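PDB 4GKH: aminoglycoside 3'-phosphotransferase AphA1-IAB from Acinetobacter baumannii, which catalyses transfer of a phosphate from a nucleoside triphosphate to the 3'-hydroxyl of kanamycin and related aminoglycosides, conferring resistance to these antibiotics. Local coordinates for residues Q152-S155 and R156-G160; L161-A164 and S165-D168; V176-V179 and W180-H184. One frame throughout, in Å; residues are numbered along the deposited sequence.

Contact 1. Residues Q152-S155 and R156-G160; sequences QAQS and RMNNG. With NA (sodium ion), chain O.
With chi1 of Gln154 at 175°, its CG runs beside the carbonyl carbon, while Asn158 keeps CG beside its own N (chi1 -74°); this sets the two side chains alongside each other on the final turns of helix 146-158, just before a Schellman motif closes it. They meet through Gln154 CG and Asn158 ND2, 3.8 Å apart, with amide planes 34° apart, a packing contact. Asn158 CG also lies 3.2 Å from Gln154 O, the carbonyl that accepts Asn158 N at 2.9 Å. On another side of the helix, Arg156 CG rests 3.5 Å from Gln152 O; beyond it the chain bends at chi3 and leads away, NE donating to Phe271 O near the C-terminus, while the side chain also touches Phe272. The helix then ends in stages. Asn159 N donates to Ser155 O at 2.8 Å, the last regular helical bond. Gly160, with positive phi, turns the chain out of helical geometry yet makes one of the Schellman bonds back into the last turn, Gly160 N to Met157 O at 3.1 Å. The turn leaves the glycine carbonyl directed to a metal: Gly160 O binds a sodium ion at 2.6 Å, which water 1 also coordinates.

Contact 2. Residues L161-A164 and S165-D168; sequences LVDA and SDFD. With KAN (kanamycin a), chain M.
One carboxylate oxygen, Asp163 OD1, takes two bonds from the same residue, one very short: Ser165 OG donates to Asp163 OD1 at 2.5 Å, from the syn side and close to the carboxylate plane, while Ser165 N reaches Asp163 OD1 at 3.1 Å from well above it. Ser165 OG can do so because it occupies the crowded position between its backbone N and carbonyl carbon (chi1 73°). A third bond, Asp166 N to Asp163 O at 3.1 Å, closes a type I beta turn, Asp163 to Asp166, the N-H coming from above the carbonyl plane. Asp163 OD2 and Asp166 OD2 are 4.4 Å apart, two like charges close together at the edge of a pocket holding a polyamine, whose positive charge they may favour; their carboxylate planes are 32° apart. Phe167 folds back over the turn: Ala164 CA stands 3.8 Å from its ring centroid, 20° off the normal, in a CH-pi contact. Val162 CG1 comes in at the ring edge, 3.9 Å from Phe167 CE1. At the end of the turn and just after it the chain meets kanamycin, whose N3 donates to Asp166 O at 2.8 Å and to Asp168 OD1 at 2.9 Å. Asp168 OD1 also accepts from kanamycin O13 and Asn235, and OD2 forms a salt bridge with Arg171. The bonds accepted by Asp163, OD1 from Ser165 N and main-chain O from Asp166 N, make an Asx motif, here leading into the phosphotransferase's aminoglycoside pocket.

Contact 3. Residues V176-V179 and W180-H184; sequences VEQV and WKEMH
Four backbone bonds of regular i to i+4 spacing join Val176-Val179 to Trp180-His184, among them Trp180 N to Val176 O at 2.9 Å and Met183 N to Val179 O at 3.0 Å. The next carbonyl along is gripped by a side chain: His184 ND1 donates to Trp180 O at 2.9 Å, nearly straight (171°) and in the imidazole plane. This bond fixes the imidazole so that its CE1 corner points onto the indole, His184 CE1 standing 3.2 Å above the plane and over the centre of one face of Trp180, with the two ring planes clearly inclined. Lys181 NZ reaches water 2 at 3.0 Å, and that water makes a weak bond to Glu177 O. With its CG beside the backbone N (chi1 -69°), Glu182 sets CG 3.1 Å from Gln178 O; the chain then bends at chi2, and OE1 forms a salt bridge with Lys185. Outward from these polar bonds comes the packing. Gln178 and Glu182 run side by side, Gln178 CG and Glu182 CG 4.1 Å apart, their amide and carboxylate planes close to perpendicular. Trp180 packs on Gln154 and Met157, and Val176 on Met157 too. Val179 meets Phe271 near the C-terminus, and Met183 meets Phe264, Met267 and Leu268 of helix 259-269 as well as Leu150. The result is an amphipathic helix, lodged against helices 146-158 and 259-269 in the helical lobe of a eukaryotic protein kinase-like fold.

Overall arrangement
The three contacts follow in series along helix 146-158, the loop after it and helix 176-184, with centres 12 to 13 Å apart. A probable hydrogen bond, Leu161 N of contact 2 to Arg156 O of contact 1, 2.8 Å, completes the Schellman motif. The two helices pack directly, selenomethionine Met157 placing CE 3.6 Å from Trp180 CG. Phe167 and Val162 of contact 2 pack on Val179 and Val176 of contact 3, Phe167 CE2 lying 3.8 Å from Val179 CG2. Contact 2 binds kanamycin directly; the side chain of Arg156 is about 5 Å from the bound kanamycin, and C-terminal Phe272, hydrogen-bonded to it through OXT, is their shared neighbour. The side chains of Asp166 and Asp199, the likely proton acceptor, are about 10 Å apart.

Contact 1. Residues Q152-S155 and R156-G160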
loop_
_atom_site.group_PDB
_atom_site.type_symbol
_atom_site.label_atom_id
_atom_site.label_comp_id
_atom_site.label_asym_id
_atom_site.label_seq_id
_atom_site.Cartn_x
_atom_site.Cartn_y
_atom_site.Cartn_z
ATOM N N GLN A 152 4.768 1.564 16.088
ATOM C CA GLN A 152 3.772 0.614 15.614
ATOM C C GLN A 152 4.393 -0.772 15.491
ATOM O O GLN A 152 3.794 -1.776 15.872
ATOM C CB GLN A 152 3.259 1.016 14.240
ATOM C CG GLN A 152 1.891 1.670 14.205
ATOM C CD GLN A 152 1.442 2.004 12.779
ATOM O OE1 GLN A 152 2.222 1.911 11.830
ATOM N NE2 GLN A 152 0.182 2.393 12.629
ATOM N N ALA A 153 5.594 -0.821 14.931
ATOM C CA ALA A 153 6.290 -2.089 14.722
ATOM C C ALA A 153 6.604 -2.775 16.052
ATOM O O ALA A 153 6.453 -4.013 16.208
ATOM C CB ALA A 153 7.572 -1.841 13.940
ATOM N N GLN A 154 7.054 -1.975 17.011
ATOM C CA GLN A 154 7.411 -2.518 18.321
ATOM C C GLN A 154 6.192 -3.201 18.946
ATOM O O GLN A 154 6.289 -4.332 19.445
ATOM C CB GLN A 154 7.952 -1.425 19.240
ATOM C CG GLN A 154 8.220 -1.926 20.656
ATOM C CD GLN A 154 9.377 -1.214 21.325
ATOM O OE1 GLN A 154 9.387 0.010 21.454
ATOM N NE2 GLN A 154 10.359 -1.983 21.756
ATOM N N SER A 155 5.047 -2.523 18.862
ATOM C CA SER A 155 3.797 -3.043 19.400
ATOM C C SER A 155 3.313 -4.301 18.702
ATOM O O SER A 155 2.879 -5.238 19.358
ATOM C CB SER A 155 2.713 -1.966 19.362
ATOM O OG SER A 155 3.009 -0.982 20.337
ATOM N N ARG A 156 3.380 -4.318 17.375
ATOM C CA ARG A 156 3.042 -5.522 16.617
ATOM C C ARG A 156 3.936 -6.701 16.993
ATOM O O ARG A 156 3.451 -7.818 17.160
ATOM C CB ARG A 156 3.077 -5.249 15.108
ATOM C CG ARG A 156 1.857 -4.458 14.647
ATOM C CD ARG A 156 1.818 -4.236 13.166
ATOM N NE ARG A 156 2.160 -5.431 12.413
ATOM C CZ ARG A 156 1.306 -6.394 12.092
ATOM N NH1 ARG A 156 1.725 -7.430 11.379
ATOM N NH2 ARG A 156 0.041 -6.322 12.480
HETATM N N MSE A 157 5.231 -6.442 17.161
HETATM C CA MSE A 157 6.159 -7.487 17.586
HETATM C C MSE A 157 5.782 -7.991 18.967
HETATM O O MSE A 157 5.743 -9.189 19.214
HETATM C CB MSE A 157 7.593 -6.958 17.625
HETATM C CG MSE A 157 8.602 -7.978 18.162
HETATM SE SE MSE A 157 10.468 -7.370 18.101
HETATM C CE MSE A 157 10.254 -5.702 19.097
ATOM N N ASN A 158 5.507 -7.056 19.870
ATOM C CA ASN A 158 5.205 -7.393 21.256
ATOM C C ASN A 158 3.876 -8.129 21.405
ATOM O O ASN A 158 3.701 -8.950 22.314
ATOM C CB ASN A 158 5.202 -6.124 22.122
ATOM C CG ASN A 158 6.602 -5.597 22.393
ATOM O OD1 ASN A 158 7.589 -6.244 22.060
ATOM N ND2 ASN A 158 6.688 -4.421 23.016
ATOM N N ASN A 159 2.937 -7.809 20.527
ATOM C CA ASN A 159 1.632 -8.454 20.518
ATOM C C ASN A 159 1.639 -9.787 19.785
ATOM O O ASN A 159 0.637 -10.498 19.763
ATOM C CB ASN A 159 0.582 -7.490 19.930
ATOM C CG ASN A 159 0.163 -6.439 20.944
ATOM O OD1 ASN A 159 0.041 -6.749 22.133
ATOM N ND2 ASN A 159 -0.006 -5.189 20.500
ATOM N N GLY A 160 2.783 -10.127 19.189
ATOM C CA GLY A 160 2.939 -11.403 18.528
ATOM C C GLY A 160 2.365 -11.434 17.122
ATOM O O GLY A 160 2.085 -12.505 16.582
HETATM NA NA NA O . 3.346 -14.738 16.393
HETATM O O HOH W 1 5.322 -13.349 15.552
#

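Contact 2. Residues L161-A164 and S165-D168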
loop_
_atom_site.group_PDB
_atom_site.type_symbol
_atom_site.label_atom_id
_atom_site.label_comp_id
_atom_site.label_asym_id
_atom_site.label_seq_id
_atom_site.Cartn_x
_atom_site.Cartn_y
_atom_site.Cartn_z
ATOM N N LEU A 161 2.213 -10.263 16.523
ATOM C CA LEU A 161 1.493 -10.160 15.257
ATOM C C LEU A 161 2.396 -10.194 14.029
ATOM O O LEU A 161 1.902 -10.239 12.906
ATOM C CB LEU A 161 0.650 -8.882 15.213
ATOM C CG LEU A 161 -0.251 -8.715 16.440
ATOM C CD1 LEU A 161 -1.106 -7.453 16.287
ATOM C CD2 LEU A 161 -1.101 -9.949 16.647
ATOM N N VAL A 162 3.707 -10.161 14.230
ATOM C CA VAL A 162 4.620 -10.157 13.076
ATOM C C VAL A 162 4.676 -11.521 12.375
ATOM O O VAL A 162 4.858 -12.543 13.017
ATOM C CB VAL A 162 6.042 -9.697 13.492
ATOM C CG1 VAL A 162 7.030 -9.841 12.330
ATOM C CG2 VAL A 162 6.007 -8.252 13.982
ATOM N N ASP A 163 4.530 -11.545 11.051
ATOM C CA ASP A 163 4.614 -12.806 10.311
ATOM C C ASP A 163 6.065 -13.153 10.001
ATOM O O ASP A 163 6.590 -12.725 8.982
ATOM C CB ASP A 163 3.835 -12.694 8.998
ATOM C CG ASP A 163 3.782 -14.012 8.220
ATOM O OD1 ASP A 163 4.387 -15.022 8.650
ATOM O OD2 ASP A 163 3.120 -14.025 7.165
ATOM N N ALA A 164 6.700 -13.953 10.858
ATOM C CA ALA A 164 8.123 -14.247 10.710
ATOM C C ALA A 164 8.438 -15.181 9.538
ATOM O O ALA A 164 9.596 -15.345 9.160
ATOM C CB ALA A 164 8.699 -14.803 12.018
ATOM N N SER A 165 7.405 -15.791 8.967
ATOM C CA SER A 165 7.576 -16.663 7.820
ATOM C C SER A 165 7.650 -15.859 6.531
ATOM O O SER A 165 8.074 -16.382 5.509
ATOM C CB SER A 165 6.424 -17.660 7.724
ATOM O OG SER A 165 5.244 -17.003 7.293
ATOM N N ASP A 166 7.247 -14.591 6.581
ATOM C CA ASP A 166 7.117 -13.783 5.371
ATOM C C ASP A 166 8.278 -12.793 5.184
ATOM O O ASP A 166 8.156 -11.844 4.420
ATOM C CB ASP A 166 5.769 -13.031 5.376
ATOM C CG ASP A 166 5.344 -12.549 3.992
ATOM O OD1 ASP A 166 5.723 -13.189 2.982
ATOM O OD2 ASP A 166 4.625 -11.523 3.902
ATOM N N PHE A 167 9.388 -12.990 5.893
ATOM C CA PHE A 167 10.519 -12.070 5.761
ATOM C C PHE A 167 11.171 -12.213 4.376
ATOM O O PHE A 167 11.034 -13.253 3.730
ATOM C CB PHE A 167 11.594 -12.351 6.817
ATOM C CG PHE A 167 11.179 -12.034 8.235
ATOM C CD1 PHE A 167 10.125 -11.174 8.501
ATOM C CD2 PHE A 167 11.858 -12.625 9.307
ATOM C CE1 PHE A 167 9.767 -10.885 9.807
ATOM C CE2 PHE A 167 11.498 -12.346 10.619
ATOM C CZ PHE A 167 10.458 -11.481 10.869
ATOM N N ASP A 168 11.896 -11.182 3.944
ATOM C CA ASP A 168 12.708 -11.263 2.720
ATOM C C ASP A 168 13.814 -12.319 2.816
ATOM O O ASP A 168 14.128 -12.805 3.903
ATOM C CB ASP A 168 13.350 -9.911 2.412
ATOM C CG ASP A 168 12.332 -8.836 2.102
ATOM O OD1 ASP A 168 11.301 -9.141 1.456
ATOM O OD2 ASP A 168 12.572 -7.681 2.511
HETATM C C1 KAN M . 2.609 -8.293 2.515
HETATM C C2 KAN M . 1.650 -7.409 1.748
HETATM C C3 KAN M . 1.131 -6.251 2.579
HETATM C C4 KAN M . 0.423 -6.825 3.806
HETATM C C5 KAN M . 1.427 -7.642 4.596
HETATM C C6 KAN M . 0.635 -8.198 5.779
HETATM C C7 KAN M . 7.865 -8.550 3.015
HETATM C C8 KAN M . 6.975 -9.363 2.110
HETATM C C9 KAN M . 5.696 -8.539 1.839
HETATM C C10 KAN M . 4.924 -8.262 3.147
HETATM C C11 KAN M . 5.863 -7.408 4.035
HETATM C C12 KAN M . 7.131 -8.203 4.321
HETATM C C13 KAN M . 7.373 -10.790 0.147
HETATM C C14 KAN M . 8.704 -11.264 -0.441
HETATM C C15 KAN M . 9.338 -10.297 -1.414
HETATM C C16 KAN M . 8.368 -10.057 -2.550
HETATM C C17 KAN M . 7.101 -9.477 -1.933
HETATM C C18 KAN M . 6.076 -8.997 -2.985
HETATM N N1 KAN M . 1.518 -9.009 6.625
HETATM N N2 KAN M . 5.176 -7.117 5.305
HETATM N N3 KAN M . 9.052 -9.398 3.271
HETATM N N4 KAN M . 10.572 -10.873 -1.964
HETATM O O5 KAN M . 1.926 -8.711 3.751
HETATM O O6 KAN M . 2.326 -6.906 0.582
HETATM O O7 KAN M . 0.212 -5.505 1.768
HETATM O O8 KAN M . -0.055 -5.766 4.646
HETATM O O9 KAN M . 3.734 -7.490 2.887
HETATM O O10 KAN M . 4.880 -9.167 0.817
HETATM O O11 KAN M . 7.751 -9.653 0.921
HETATM O O12 KAN M . 6.528 -10.416 -0.970
HETATM O O13 KAN M . 9.545 -11.563 0.679
HETATM O O14 KAN M . 8.948 -9.109 -3.437
HETATM O O15 KAN M . 4.992 -8.297 -2.314
#

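Contact 3. Residues V176-V179 and W180-H184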
loop_
_atom_site.group_PDB
_atom_site.type_symbol
_atom_site.label_atom_id
_atom_site.label_comp_id
_atom_site.label_asym_id
_atom_site.label_seq_id
_atom_site.Cartn_x
_atom_site.Cartn_y
_atom_site.Cartn_z
ATOM N N VAL A 176 12.306 -12.509 14.921
ATOM C CA VAL A 176 11.821 -11.137 14.795
ATOM C C VAL A 176 12.659 -10.162 15.639
ATOM O O VAL A 176 12.947 -9.046 15.201
ATOM C CB VAL A 176 10.309 -11.008 15.125
ATOM C CG1 VAL A 176 10.017 -11.504 16.534
ATOM C CG2 VAL A 176 9.824 -9.574 14.937
ATOM N N GLU A 177 13.080 -10.611 16.823
ATOM C CA GLU A 177 13.925 -9.813 17.701
ATOM C C GLU A 177 15.246 -9.410 17.044
ATOM O O GLU A 177 15.730 -8.303 17.262
ATOM C CB GLU A 177 14.204 -10.564 19.012
ATOM C CG GLU A 177 12.951 -10.822 19.853
ATOM C CD GLU A 177 12.180 -12.065 19.415
ATOM O OE1 GLU A 177 12.680 -12.806 18.530
ATOM O OE2 GLU A 177 11.074 -12.298 19.961
ATOM N N GLN A 178 15.832 -10.307 16.257
ATOM C CA GLN A 178 17.054 -9.983 15.527
ATOM C C GLN A 178 16.828 -8.957 14.404
ATOM O O GLN A 178 17.658 -8.071 14.195
ATOM C CB GLN A 178 17.706 -11.243 14.963
ATOM C CG GLN A 178 19.101 -10.998 14.438
ATOM C CD GLN A 178 19.655 -12.187 13.689
ATOM O OE1 GLN A 178 19.117 -13.292 13.773
ATOM N NE2 GLN A 178 20.730 -11.969 12.944
ATOM N N VAL A 179 15.722 -9.082 13.677
ATOM C CA VAL A 179 15.339 -8.051 12.709
ATOM C C VAL A 179 15.218 -6.687 13.403
ATOM O O VAL A 179 15.766 -5.690 12.929
ATOM C CB VAL A 179 14.054 -8.434 11.950
ATOM C CG1 VAL A 179 13.675 -7.368 10.918
ATOM C CG2 VAL A 179 14.239 -9.798 11.272
ATOM N N TRP A 180 14.545 -6.659 14.551
ATOM C CA TRP A 180 14.391 -5.432 15.327
ATOM C C TRP A 180 15.752 -4.841 15.739
ATOM O O TRP A 180 16.018 -3.670 15.509
ATOM C CB TRP A 180 13.515 -5.715 16.558
ATOM C CG TRP A 180 13.277 -4.554 17.449
ATOM C CD1 TRP A 180 13.825 -4.347 18.688
ATOM C CD2 TRP A 180 12.402 -3.449 17.206
ATOM N NE1 TRP A 180 13.354 -3.171 19.222
ATOM C CE2 TRP A 180 12.480 -2.600 18.332
ATOM C CE3 TRP A 180 11.570 -3.086 16.144
ATOM C CZ2 TRP A 180 11.748 -1.420 18.427
ATOM C CZ3 TRP A 180 10.842 -1.901 16.243
ATOM C CH2 TRP A 180 10.949 -1.082 17.365
ATOM N N LYS A 181 16.616 -5.652 16.338
ATOM C CA LYS A 181 17.914 -5.158 16.796
ATOM C C LYS A 181 18.792 -4.652 15.654
ATOM O O LYS A 181 19.405 -3.595 15.764
ATOM C CB LYS A 181 18.668 -6.232 17.586
ATOM C CG LYS A 181 18.072 -6.523 18.953
ATOM C CD LYS A 181 19.009 -7.366 19.807
ATOM C CE LYS A 181 19.229 -6.739 21.178
ATOM N NZ LYS A 181 17.972 -6.621 21.971
ATOM N N GLU A 182 18.857 -5.418 14.568
ATOM C CA GLU A 182 19.712 -5.070 13.438
ATOM C C GLU A 182 19.233 -3.794 12.777
ATOM O O GLU A 182 20.025 -2.979 12.328
ATOM C CB GLU A 182 19.730 -6.207 12.417
ATOM C CG GLU A 182 20.454 -7.442 12.922
ATOM C CD GLU A 182 21.952 -7.259 12.913
ATOM O OE1 GLU A 182 22.571 -7.310 13.998
ATOM O OE2 GLU A 182 22.506 -7.059 11.810
HETATM N N MSE A 183 17.923 -3.635 12.720
HETATM C CA MSE A 183 17.335 -2.466 12.102
HETATM C C MSE A 183 17.790 -1.188 12.809
HETATM O O MSE A 183 17.998 -0.166 12.168
HETATM C CB MSE A 183 15.808 -2.569 12.112
HETATM C CG MSE A 183 15.120 -1.410 11.411
HETATM SE SE MSE A 183 13.208 -1.615 11.203
HETATM C CE MSE A 183 12.749 -1.934 13.082
ATOM N N HIS A 184 17.955 -1.238 14.129
ATOM C CA HIS A 184 18.308 -0.019 14.860
ATOM C C HIS A 184 19.759 0.430 14.658
ATOM O O HIS A 184 20.097 1.584 14.902
ATOM C CB HIS A 184 17.912 -0.111 16.340
ATOM C CG HIS A 184 16.441 0.059 16.558
ATOM N ND1 HIS A 184 15.530 -0.936 16.275
ATOM C CD2 HIS A 184 15.716 1.127 16.969
ATOM C CE1 HIS A 184 14.308 -0.495 16.518
ATOM N NE2 HIS A 184 14.393 0.753 16.944
HETATM O O HOH W 2 15.502 -7.373 20.449
#